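Local coordinates for disulfide bond forming protein (DsbF) (Mycobacterium tuberculosis, PDB 3IOS), which probably acts as a secreted thiol-disulfide oxidoreductase of the thioredoxin family that oxidises reduced, unfolded exported proteins to form their disulfide bonds, at residues C51-G56 against R132-Q137; Q55-V60 against P117-V122; G62-S67 against D138-R143. One frame throughout, in Å; residues are numbered along the deposited sequence. Where two conformers were deposited one is given.

Contact 1: residues C51-G56 against R132-Q137; sequences CPTCQG and RGRMSQ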
ATOM      1  N   CYS A  51       4.827  -7.968 -11.533  1.00 18.04           N
ATOM      2  CA  CYS A  51       5.523  -8.763 -10.562  1.00 19.58           C
ATOM      3  C   CYS A  51       4.719  -9.996 -10.127  1.00 20.13           C
ATOM      4  O   CYS A  51       3.643  -9.869  -9.501  1.00 19.10           O
ATOM      5  CB  CYS A  51       5.746  -7.743  -9.371  0.50 19.82           C
ATOM      6  SG  CYS A  51       6.827  -8.623  -8.113  0.50 25.85           S
ATOM      7  N   PRO A  52       5.239 -11.164 -10.435  1.00 20.35           N
ATOM      8  CA  PRO A  52       4.589 -12.401 -10.052  1.00 20.59           C
ATOM      9  C   PRO A  52       4.367 -12.581  -8.580  1.00 20.64           C
ATOM     10  O   PRO A  52       3.375 -13.183  -8.166  1.00 20.96           O
ATOM     11  CB  PRO A  52       5.503 -13.466 -10.669  1.00 23.38           C
ATOM     12  CG  PRO A  52       6.846 -12.817 -10.633  1.00 23.91           C
ATOM     13  CD  PRO A  52       6.538 -11.411 -11.085  1.00 22.39           C
ATOM     14  N   THR A  53       5.291 -12.063  -7.787  1.00 19.19           N
ATOM     15  CA  THR A  53       5.162 -12.161  -6.342  1.00 20.24           C
ATOM     16  C   THR A  53       3.992 -11.286  -5.893  1.00 19.48           C
ATOM     17  O   THR A  53       3.205 -11.690  -5.038  1.00 19.25           O
ATOM     18  CB  THR A  53       6.456 -11.717  -5.636  1.00 22.88           C
ATOM     19  OG1 THR A  53       7.538 -12.556  -6.062  1.00 25.42           O
ATOM     20  CG2 THR A  53       6.311 -11.824  -4.128  1.00 24.26           C
ATOM     21  N   CYS A  54       3.872 -10.091  -6.469  1.00 17.36           N
ATOM     22  CA  CYS A  54       2.759  -9.213  -6.115  1.00 16.44           C
ATOM     23  C   CYS A  54       1.436  -9.806  -6.545  1.00 16.23           C
ATOM     24  O   CYS A  54       0.429  -9.661  -5.857  1.00 16.34           O
ATOM     25  CB  CYS A  54       2.919  -7.849  -6.764  0.50 16.14           C
ATOM     26  SG  CYS A  54       4.289  -6.884  -6.065  0.50 19.49           S
ATOM     27  N   GLN A  55       1.442 -10.465  -7.695  1.00 15.73           N
ATOM     28  CA  GLN A  55       0.236 -11.095  -8.200  1.00 15.90           C
ATOM     29  C   GLN A  55      -0.179 -12.179  -7.212  1.00 17.13           C
ATOM     30  O   GLN A  55      -1.364 -12.362  -6.935  1.00 18.70           O
ATOM     31  CB  GLN A  55       0.503 -11.695  -9.584  1.00 15.72           C
ATOM     32  CG  GLN A  55       0.748 -10.639 -10.652  1.00 16.97           C
ATOM     33  CD  GLN A  55       1.379 -11.199 -11.913  1.00 19.50           C
ATOM     34  OE1 GLN A  55       1.436 -12.413 -12.111  1.00 21.19           O
ATOM     35  NE2 GLN A  55       1.858 -10.309 -12.775  1.00 19.46           N
ATOM     36  N   GLY A  56       0.809 -12.874  -6.661  1.00 17.93           N
ATOM     37  CA  GLY A  56       0.519 -13.925  -5.703  1.00 19.33           C
ATOM     38  C   GLY A  56       0.063 -13.409  -4.351  1.00 20.45           C
ATOM     39  O   GLY A  56      -0.767 -14.032  -3.691  1.00 22.43           O
ATOM     40  N   ARG A 132      10.762  -4.869   3.455  1.00 25.41           N
ATOM     41  CA  ARG A 132      10.982  -5.189   2.054  1.00 28.54           C
ATOM     42  C   ARG A 132      10.985  -6.691   1.854  1.00 29.24           C
ATOM     43  O   ARG A 132      11.735  -7.417   2.507  1.00 32.80           O
ATOM     44  CB  ARG A 132      12.307  -4.593   1.589  1.00 31.32           C
ATOM     45  CG  ARG A 132      12.357  -3.087   1.721  1.00 33.48           C
ATOM     46  CD  ARG A 132      13.711  -2.539   1.316  1.00 38.09           C
ATOM     47  NE  ARG A 132      13.713  -1.079   1.291  1.00 40.25           N
ATOM     48  CZ  ARG A 132      13.553  -0.307   2.360  1.00 42.20           C
ATOM     49  NH1 ARG A 132      13.566   1.012   2.228  1.00 44.34           N
ATOM     50  NH2 ARG A 132      13.390  -0.844   3.562  1.00 43.55           N
ATOM     51  N   GLY A 133      10.135  -7.155   0.950  1.00 26.20           N
ATOM     52  CA  GLY A 133      10.060  -8.573   0.681  1.00 26.51           C
ATOM     53  C   GLY A 133       8.629  -9.056   0.733  1.00 26.27           C
ATOM     54  O   GLY A 133       7.705  -8.276   0.967  1.00 25.27           O
ATOM     55  N   ARG A 134       8.448 -10.351   0.519  1.00 27.75           N
ATOM     56  CA  ARG A 134       7.124 -10.943   0.534  1.00 27.93           C
ATOM     57  C   ARG A 134       6.645 -11.097   1.965  1.00 26.60           C
ATOM     58  O   ARG A 134       7.435 -11.035   2.909  1.00 24.77           O
ATOM     59  CB  ARG A 134       7.150 -12.303  -0.167  1.00 32.42           C
ATOM     60  CG  ARG A 134       8.189 -13.264   0.377  1.00 36.60           C
ATOM     61  CD  ARG A 134       8.274 -14.527  -0.469  1.00 39.82           C
ATOM     62  NE  ARG A 134       8.548 -14.221  -1.870  1.00 42.68           N
ATOM     63  CZ  ARG A 134       8.807 -15.136  -2.800  1.00 44.11           C
ATOM     64  NH1 ARG A 134       9.043 -14.763  -4.051  1.00 44.37           N
ATOM     65  NH2 ARG A 134       8.837 -16.424  -2.479  1.00 45.53           N
ATOM     66  N   MET A 135       5.342 -11.278   2.124  1.00 23.92           N
ATOM     67  CA  MET A 135       4.779 -11.455   3.443  1.00 22.39           C
ATOM     68  C   MET A 135       3.614 -12.423   3.406  1.00 20.98           C
ATOM     69  O   MET A 135       2.734 -12.330   2.548  1.00 19.53           O
ATOM     70  CB  MET A 135       4.320 -10.120   4.018  1.00 25.41           C
ATOM     71  CG  MET A 135       4.114 -10.182   5.512  1.00 22.50           C
ATOM     72  SD  MET A 135       3.919  -8.589   6.254  1.00 25.16           S
ATOM     73  CE  MET A 135       5.545  -7.840   5.974  1.00 23.91           C
ATOM     74  N   SER A 136       3.619 -13.359   4.345  1.00 17.60           N
ATOM     75  CA  SER A 136       2.567 -14.353   4.435  1.00 18.78           C
ATOM     76  C   SER A 136       1.321 -13.720   5.030  1.00 16.98           C
ATOM     77  O   SER A 136       1.379 -12.647   5.637  1.00 17.10           O
ATOM     78  CB  SER A 136       3.009 -15.505   5.330  1.00 19.25           C
ATOM     79  OG  SER A 136       3.199 -15.046   6.654  1.00 21.13           O
ATOM     80  N   GLN A 137       0.194 -14.402   4.872  1.00 18.17           N
ATOM     81  CA  GLN A 137      -1.058 -13.903   5.414  1.00 16.65           C
ATOM     82  C   GLN A 137      -0.969 -13.798   6.935  1.00 16.81           C
ATOM     83  O   GLN A 137      -1.458 -12.841   7.530  1.00 15.89           O
ATOM     84  CB  GLN A 137      -2.215 -14.823   5.013  1.00 18.59           C
ATOM     85  CG  GLN A 137      -3.573 -14.274   5.406  1.00 24.53           C
ATOM     86  CD  GLN A 137      -4.722 -15.070   4.825  1.00 27.36           C
ATOM     87  OE1 GLN A 137      -4.739 -15.378   3.635  1.00 31.85           O
ATOM     88  NE2 GLN A 137      -5.699 -15.397   5.664  1.00 31.15           N
TER
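Thr53 and Arg134 meet beside the CxxC motif that starts helix 52-67 of the thioredoxin fold, Thr53 lying between its two cysteines. The contact is small and at the surface: one side chain on the first turn of the helix against one in the loop that follows strand 128-132. Cys51 is the N-cap residue of the helix. It forms a disulfide with Cys54, and each cysteine has two conformers, in keeping with a crystal of mixed oxidised and reduced protein. Pro52 suits the first turn, where no N-H is needed for helix bonding. The Thr53 and Arg134 side chains cross at about a right angle. In Thr53 a chi1 of -60° sets OG1 beside the backbone N, anti to the carbonyl carbon, and CG2 anti to the N, and both branches of its fork are used. Arg134 gets there by a fold in its chain: CG sits between backbone N and carbonyl carbon, and a second bend at chi3 (56°) turns the guanidinium toward the Thr53 side chain. Its CB also touches Glu57, one turn further along the helix. A beta-branched residue with one polar and one apolar arm suits the double task of Thr53. OG1 accepts from Arg134 NH1 at 3.3 Å, a weak, bent bond (129° at the hydrogen) that reaches the guanidinium obliquely, while the methyl CG2 packs against the same group, 4.0 Å from Arg134 NE.

Contact 2: residues Q55-V60 against P117-V122; sequences QGEAPV and PAYAFV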
ATOM      1  N   GLN A  55       1.442 -10.465  -7.695  1.00 15.73           N
ATOM      2  CA  GLN A  55       0.236 -11.095  -8.200  1.00 15.90           C
ATOM      3  C   GLN A  55      -0.179 -12.179  -7.212  1.00 17.13           C
ATOM      4  O   GLN A  55      -1.364 -12.362  -6.935  1.00 18.70           O
ATOM      5  CB  GLN A  55       0.503 -11.695  -9.584  1.00 15.72           C
ATOM      6  CG  GLN A  55       0.748 -10.639 -10.652  1.00 16.97           C
ATOM      7  CD  GLN A  55       1.379 -11.199 -11.913  1.00 19.50           C
ATOM      8  OE1 GLN A  55       1.436 -12.413 -12.111  1.00 21.19           O
ATOM      9  NE2 GLN A  55       1.858 -10.309 -12.775  1.00 19.46           N
ATOM     10  N   GLY A  56       0.809 -12.874  -6.661  1.00 17.93           N
ATOM     11  CA  GLY A  56       0.519 -13.925  -5.703  1.00 19.33           C
ATOM     12  C   GLY A  56       0.063 -13.409  -4.351  1.00 20.45           C
ATOM     13  O   GLY A  56      -0.767 -14.032  -3.691  1.00 22.43           O
ATOM     14  N   GLU A  57       0.591 -12.266  -3.930  1.00 18.82           N
ATOM     15  CA  GLU A  57       0.212 -11.716  -2.636  1.00 19.70           C
ATOM     16  C   GLU A  57      -1.065 -10.883  -2.660  1.00 17.35           C
ATOM     17  O   GLU A  57      -1.661 -10.629  -1.615  1.00 18.11           O
ATOM     18  CB  GLU A  57       1.349 -10.870  -2.068  1.00 22.97           C
ATOM     19  CG  GLU A  57       2.673 -11.602  -1.986  1.00 25.74           C
ATOM     20  CD  GLU A  57       3.637 -10.951  -1.019  1.00 27.29           C
ATOM     21  OE1 GLU A  57       3.726  -9.706  -1.007  1.00 29.41           O
ATOM     22  OE2 GLU A  57       4.314 -11.689  -0.277  1.00 29.62           O
ATOM     23  N   ALA A  58      -1.482 -10.461  -3.848  1.00 17.20           N
ATOM     24  CA  ALA A  58      -2.680  -9.637  -3.979  1.00 17.01           C
ATOM     25  C   ALA A  58      -3.908 -10.173  -3.239  1.00 17.89           C
ATOM     26  O   ALA A  58      -4.527  -9.448  -2.466  1.00 16.44           O
ATOM     27  CB  ALA A  58      -3.003  -9.418  -5.453  1.00 17.49           C
ATOM     28  N   PRO A  59      -4.273 -11.449  -3.453  1.00 19.46           N
ATOM     29  CA  PRO A  59      -5.449 -11.982  -2.750  1.00 21.05           C
ATOM     30  C   PRO A  59      -5.278 -11.994  -1.233  1.00 21.11           C
ATOM     31  O   PRO A  59      -6.251 -11.872  -0.485  1.00 20.36           O
ATOM     32  CB  PRO A  59      -5.603 -13.381  -3.343  1.00 21.51           C
ATOM     33  CG  PRO A  59      -4.198 -13.754  -3.703  1.00 23.34           C
ATOM     34  CD  PRO A  59      -3.671 -12.478  -4.319  1.00 21.14           C
ATOM     35  N   VAL A  60      -4.036 -12.133  -0.784  1.00 18.67           N
ATOM     36  CA  VAL A  60      -3.738 -12.142   0.641  1.00 19.03           C
ATOM     37  C   VAL A  60      -3.923 -10.742   1.220  1.00 18.51           C
ATOM     38  O   VAL A  60      -4.528 -10.568   2.279  1.00 17.09           O
ATOM     39  CB  VAL A  60      -2.293 -12.593   0.897  1.00 20.93           C
ATOM     40  CG1 VAL A  60      -1.955 -12.451   2.367  1.00 19.91           C
ATOM     41  CG2 VAL A  60      -2.118 -14.033   0.444  1.00 21.35           C
ATOM     42  N   PRO A 117       8.041  -6.787  -3.796  1.00 24.80           N
ATOM     43  CA  PRO A 117       7.010  -6.109  -3.013  1.00 23.21           C
ATOM     44  C   PRO A 117       7.592  -5.516  -1.737  1.00 20.83           C
ATOM     45  O   PRO A 117       8.693  -5.877  -1.315  1.00 18.59           O
ATOM     46  CB  PRO A 117       6.017  -7.227  -2.727  1.00 25.73           C
ATOM     47  CG  PRO A 117       6.924  -8.398  -2.525  1.00 25.87           C
ATOM     48  CD  PRO A 117       7.935  -8.251  -3.649  1.00 26.68           C
ATOM     49  N   ALA A 118       6.853  -4.590  -1.141  1.00 17.47           N
ATOM     50  CA  ALA A 118       7.267  -3.965   0.105  1.00 17.13           C
ATOM     51  C   ALA A 118       6.010  -3.535   0.838  1.00 16.40           C
ATOM     52  O   ALA A 118       4.944  -3.379   0.232  1.00 15.26           O
ATOM     53  CB  ALA A 118       8.163  -2.763  -0.162  1.00 16.79           C
ATOM     54  N   TYR A 119       6.141  -3.356   2.147  1.00 14.30           N
ATOM     55  CA  TYR A 119       5.023  -2.951   2.986  1.00 13.87           C
ATOM     56  C   TYR A 119       5.464  -1.868   3.956  1.00 16.55           C
ATOM     57  O   TYR A 119       6.550  -1.949   4.529  1.00 18.74           O
ATOM     58  CB  TYR A 119       4.519  -4.153   3.795  1.00 14.31           C
ATOM     59  CG  TYR A 119       3.923  -5.255   2.964  1.00 14.63           C
ATOM     60  CD1 TYR A 119       2.545  -5.336   2.774  1.00 14.96           C
ATOM     61  CD2 TYR A 119       4.734  -6.196   2.333  1.00 16.17           C
ATOM     62  CE1 TYR A 119       1.987  -6.325   1.976  1.00 17.32           C
ATOM     63  CE2 TYR A 119       4.186  -7.190   1.526  1.00 16.17           C
ATOM     64  CZ  TYR A 119       2.809  -7.245   1.354  1.00 17.73           C
ATOM     65  OH  TYR A 119       2.250  -8.219   0.560  1.00 22.06           O
ATOM     66  N   ALA A 120       4.639  -0.841   4.128  1.00 12.28           N
ATOM     67  CA  ALA A 120       4.960   0.206   5.087  1.00 13.31           C
ATOM     68  C   ALA A 120       3.859   0.160   6.131  1.00 15.10           C
ATOM     69  O   ALA A 120       2.681   0.311   5.806  1.00 15.63           O
ATOM     70  CB  ALA A 120       5.003   1.566   4.415  1.00 15.60           C
ATOM     71  N   PHE A 121       4.239  -0.079   7.383  1.00 14.66           N
ATOM     72  CA  PHE A 121       3.260  -0.142   8.458  1.00 14.64           C
ATOM     73  C   PHE A 121       3.279   1.162   9.233  1.00 16.28           C
ATOM     74  O   PHE A 121       4.323   1.609   9.702  1.00 17.30           O
ATOM     75  CB  PHE A 121       3.550  -1.341   9.372  1.00 14.41           C
ATOM     76  CG  PHE A 121       3.475  -2.664   8.657  1.00 14.22           C
ATOM     77  CD1 PHE A 121       4.588  -3.184   8.001  1.00 16.44           C
ATOM     78  CD2 PHE A 121       2.268  -3.351   8.568  1.00 15.16           C
ATOM     79  CE1 PHE A 121       4.498  -4.367   7.266  1.00 15.58           C
ATOM     80  CE2 PHE A 121       2.170  -4.533   7.834  1.00 14.78           C
ATOM     81  CZ  PHE A 121       3.289  -5.040   7.180  1.00 15.74           C
ATOM     82  N   VAL A 122       2.108   1.779   9.333  1.00 14.68           N
ATOM     83  CA  VAL A 122       1.965   3.050  10.018  1.00 15.69           C
ATOM     84  C   VAL A 122       1.081   2.892  11.243  1.00 16.02           C
ATOM     85  O   VAL A 122      -0.077   2.504  11.116  1.00 15.74           O
ATOM     86  CB  VAL A 122       1.311   4.088   9.088  1.00 16.63           C
ATOM     87  CG1 VAL A 122       1.287   5.446   9.762  1.00 16.63           C
ATOM     88  CG2 VAL A 122       2.063   4.144   7.761  1.00 18.22           C
TER
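Glu57 on helix 52-67 and Pro117, just before strand 118-122, bring the two backbones closest, with 8.8 Å between Glu57 CA and Pro117 CA, so long side chains must span the gap. Glu57 does so. Its CG stands opposite the carbonyl carbon (chi1 -54°) and the chain is extended beyond it, carrying the carboxylate to the strand. There OE1 accepts a short hydrogen bond from the phenol of Tyr119, 2.6 Å from Glu57 OE1 to Tyr119 OH. The acceptor lies at the ring edge, in the plane of the ring, whereas the hydroxyl comes from above the carboxylate, 58° out of its plane; the two flat groups are turned 55° apart. Tyrosine suits the place because its ring fills buried space, stacking with Trp45, while its tip offers a donor to a buried acid. The other oxygen, OE2, is taken by the backbone N of Met135, so strand and loop grip the carboxylate between them and fix its rotation. Pro117 gives an apolar neighbour: its CG lies 3.8 Å from Glu57 OE1, and its ring also touches Thr53 and Cys54. Further along the helix, Pro59 has no N-H to give to the turn before, and the helix is kinked there; Val60 N makes a weak bond to Glu57 O instead. The buried Glu57-Tyr119 pair is a feature of this protein beneath the CxxC site. The peptide bond before Pro117 is cis, and a cis-proline leading into strand 118-122, next to the central strand 42-47, and facing the CxxC helix is a hallmark of the thioredoxin fold that marks the redox centre of this family.

Contact 3: residues G62-S67 against D138-R143; sequences GQVAAS and DELTRR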
ATOM      1  N   GLY A  62      -5.735  -8.433  -0.021  1.00 15.54           N
ATOM      2  CA  GLY A  62      -7.153  -8.130  -0.093  1.00 17.09           C
ATOM      3  C   GLY A  62      -7.927  -8.754   1.051  1.00 18.12           C
ATOM      4  O   GLY A  62      -8.815  -8.130   1.630  1.00 18.58           O
ATOM      5  N   GLN A  63      -7.581  -9.989   1.388  1.00 18.03           N
ATOM      6  CA  GLN A  63      -8.257 -10.690   2.471  1.00 20.54           C
ATOM      7  C   GLN A  63      -8.005 -10.004   3.810  1.00 19.08           C
ATOM      8  O   GLN A  63      -8.935  -9.780   4.586  1.00 18.45           O
ATOM      9  CB  GLN A  63      -7.784 -12.144   2.521  1.00 24.68           C
ATOM     10  CG  GLN A  63      -8.597 -13.040   3.444  1.00 32.04           C
ATOM     11  CD  GLN A  63      -8.245 -14.509   3.284  1.00 36.79           C
ATOM     12  OE1 GLN A  63      -8.813 -15.373   3.954  1.00 39.66           O
ATOM     13  NE2 GLN A  63      -7.303 -14.799   2.391  1.00 38.59           N
ATOM     14  N   VAL A  64      -6.750  -9.666   4.088  1.00 15.89           N
ATOM     15  CA  VAL A  64      -6.428  -9.008   5.348  1.00 15.79           C
ATOM     16  C   VAL A  64      -7.087  -7.628   5.426  1.00 15.40           C
ATOM     17  O   VAL A  64      -7.566  -7.221   6.485  1.00 15.73           O
ATOM     18  CB  VAL A  64      -4.889  -8.888   5.543  1.00 15.58           C
ATOM     19  CG1 VAL A  64      -4.571  -8.165   6.842  1.00 16.61           C
ATOM     20  CG2 VAL A  64      -4.270 -10.282   5.578  1.00 17.51           C
ATOM     21  N   ALA A  65      -7.124  -6.915   4.303  1.00 15.69           N
ATOM     22  CA  ALA A  65      -7.746  -5.601   4.270  1.00 14.68           C
ATOM     23  C   ALA A  65      -9.224  -5.723   4.628  1.00 16.15           C
ATOM     24  O   ALA A  65      -9.744  -4.937   5.419  1.00 16.20           O
ATOM     25  CB  ALA A  65      -7.599  -4.978   2.881  1.00 16.25           C
ATOM     26  N   ALA A  66      -9.883  -6.717   4.046  1.00 16.26           N
ATOM     27  CA  ALA A  66     -11.307  -6.940   4.293  1.00 18.37           C
ATOM     28  C   ALA A  66     -11.593  -7.324   5.742  1.00 20.28           C
ATOM     29  O   ALA A  66     -12.627  -6.948   6.304  1.00 22.61           O
ATOM     30  CB  ALA A  66     -11.819  -8.025   3.364  1.00 17.36           C
ATOM     31  N   SER A  67     -10.674  -8.072   6.344  1.00 18.39           N
ATOM     32  CA  SER A  67     -10.826  -8.531   7.721  1.00 19.50           C
ATOM     33  C   SER A  67     -10.487  -7.464   8.756  1.00 17.99           C
ATOM     34  O   SER A  67     -10.826  -7.601   9.931  1.00 19.18           O
ATOM     35  CB  SER A  67      -9.944  -9.755   7.954  1.00 21.05           C
ATOM     36  OG  SER A  67     -10.300 -10.804   7.071  1.00 26.65           O
ATOM     37  N   ASP A 138      -0.328 -14.778   7.567  1.00 17.74           N
ATOM     38  CA  ASP A 138      -0.190 -14.749   9.016  1.00 18.15           C
ATOM     39  C   ASP A 138       0.664 -13.583   9.489  1.00 15.74           C
ATOM     40  O   ASP A 138       0.313 -12.904  10.454  1.00 14.84           O
ATOM     41  CB  ASP A 138       0.402 -16.067   9.539  1.00 20.96           C
ATOM     42  CG  ASP A 138      -0.570 -17.227   9.427  1.00 25.94           C
ATOM     43  OD1 ASP A 138      -1.782 -17.001   9.615  1.00 26.78           O
ATOM     44  OD2 ASP A 138      -0.126 -18.367   9.170  1.00 28.93           O
ATOM     45  N   GLU A 139       1.791 -13.335   8.825  1.00 13.68           N
ATOM     46  CA  GLU A 139       2.620 -12.227   9.252  1.00 13.89           C
ATOM     47  C   GLU A 139       1.920 -10.888   9.055  1.00 12.29           C
ATOM     48  O   GLU A 139       1.987 -10.020   9.922  1.00 12.27           O
ATOM     49  CB  GLU A 139       3.968 -12.200   8.516  1.00 13.94           C
ATOM     50  CG  GLU A 139       4.872 -11.120   9.101  1.00 16.14           C
ATOM     51  CD  GLU A 139       6.247 -11.034   8.462  1.00 18.68           C
ATOM     52  OE1 GLU A 139       6.612 -11.931   7.680  1.00 19.91           O
ATOM     53  OE2 GLU A 139       6.961 -10.057   8.763  1.00 22.38           O
ATOM     54  N   LEU A 140       1.253 -10.717   7.918  1.00 13.06           N
ATOM     55  CA  LEU A 140       0.558  -9.462   7.644  1.00 13.14           C
ATOM     56  C   LEU A 140      -0.525  -9.258   8.699  1.00 12.15           C
ATOM     57  O   LEU A 140      -0.674  -8.167   9.250  1.00 13.69           O
ATOM     58  CB  LEU A 140      -0.055  -9.494   6.238  1.00 12.05           C
ATOM     59  CG  LEU A 140      -0.754  -8.219   5.750  1.00 12.60           C
ATOM     60  CD1 LEU A 140       0.180  -7.017   5.860  1.00 14.84           C
ATOM     61  CD2 LEU A 140      -1.200  -8.426   4.304  1.00 12.32           C
ATOM     62  N   THR A 141      -1.256 -10.325   9.005  1.00 13.93           N
ATOM     63  CA  THR A 141      -2.314 -10.258  10.010  1.00 13.86           C
ATOM     64  C   THR A 141      -1.733  -9.841  11.357  1.00 14.30           C
ATOM     65  O   THR A 141      -2.256  -8.950  12.027  1.00 14.40           O
ATOM     66  CB  THR A 141      -3.006 -11.626  10.161  1.00 14.55           C
ATOM     67  OG1 THR A 141      -3.621 -11.989   8.921  1.00 16.30           O
ATOM     68  CG2 THR A 141      -4.071 -11.581  11.265  1.00 15.83           C
ATOM     69  N   ARG A 142      -0.639 -10.485  11.758  1.00 12.85           N
ATOM     70  CA  ARG A 142      -0.005 -10.152  13.029  1.00 14.14           C
ATOM     71  C   ARG A 142       0.555  -8.729  13.066  1.00 14.51           C
ATOM     72  O   ARG A 142       0.459  -8.048  14.087  1.00 16.10           O
ATOM     73  CB  ARG A 142       1.092 -11.175  13.337  1.00 15.16           C
ATOM     74  CG  ARG A 142       0.535 -12.550  13.678  1.00 16.41           C
ATOM     75  CD  ARG A 142       1.599 -13.627  13.573  1.00 18.47           C
ATOM     76  NE  ARG A 142       1.025 -14.955  13.762  1.00 21.04           N
ATOM     77  CZ  ARG A 142       1.553 -16.072  13.279  1.00 19.67           C
ATOM     78  NH1 ARG A 142       0.959 -17.239  13.504  1.00 21.10           N
ATOM     79  NH2 ARG A 142       2.668 -16.023  12.559  1.00 18.41           N
ATOM     80  N   ARG A 143       1.139  -8.266  11.962  1.00 14.66           N
ATOM     81  CA  ARG A 143       1.673  -6.908  11.938  1.00 14.35           C
ATOM     82  C   ARG A 143       0.537  -5.886  11.992  1.00 14.26           C
ATOM     83  O   ARG A 143       0.624  -4.876  12.692  1.00 16.71           O
ATOM     84  CB  ARG A 143       2.527  -6.690  10.689  1.00 15.41           C
ATOM     85  CG  ARG A 143       3.910  -7.312  10.795  1.00 20.48           C
ATOM     86  CD  ARG A 143       4.753  -6.945   9.593  1.00 23.00           C
ATOM     87  NE  ARG A 143       6.075  -7.562   9.630  1.00 24.03           N
ATOM     88  CZ  ARG A 143       7.141  -7.033  10.224  1.00 25.02           C
ATOM     89  NH1 ARG A 143       8.296  -7.680  10.196  1.00 25.70           N
ATOM     90  NH2 ARG A 143       7.062  -5.856  10.834  1.00 24.62           N
TER
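Val64 of helix 52-67 packs against Leu140 and Thr141 of helix 137-147, Val64 CA and Thr141 CA being 6.3 Å apart. Along the second helix, Asp138 comes first; its CB lies over one face of the Arg142 guanidinium, one turn on, at the outer surface. Glu139 turns its carboxylate to Arg143, one turn on. Leu140 carries the apolar part of the contact: with CG opposite the backbone N (chi1 -176°), it brings CD2 to 3.8 Å from Val64 CG2, and its CG faces the other methyl, Val64 CG1, at 4.0 Å. Branched aliphatics suit this buried seam, where two helices of the thioredoxin fold lie together on one side of the central sheet; Leu140 also reaches Phe121 and Val64 reaches Phe73, both on strands. Thr141, partly exposed, lies at the margin of the seam. Its OG1 lies 3.8 Å from Val64 CG2, yet its polar need is met within its own helix by Gln137 O. Arg143 grips Glu139 side-on through two nitrogens, both to one oxygen: Arg143 NE to Glu139 OE2 is 2.8 Å and Arg143 NH1 to Glu139 OE2 is 3.1 Å, the acceptor lying in the guanidinium plane.

In the fold
All three contacts draw their first segment from helix 52-67, read from its N-terminal end onward: contacts 1 and 2 share Gln55 and Gly56, and contact 3 takes the last turns. Their partners come in the order contact 2, contact 1, contact 3, so contact 2 starts with contact 1 but closes earlier along the chain, while contact 3 alternates with both. The centres of contacts 1 and 2 are about 6 Å apart, those of 2 and 3 about 9 Å, and those of 1 and 3 about 13 Å. One helix thus ties the redox-active CxxC end to the C-terminal part of the thioredoxin fold, with Phe121 of the sheet packing on Leu140 and Arg143.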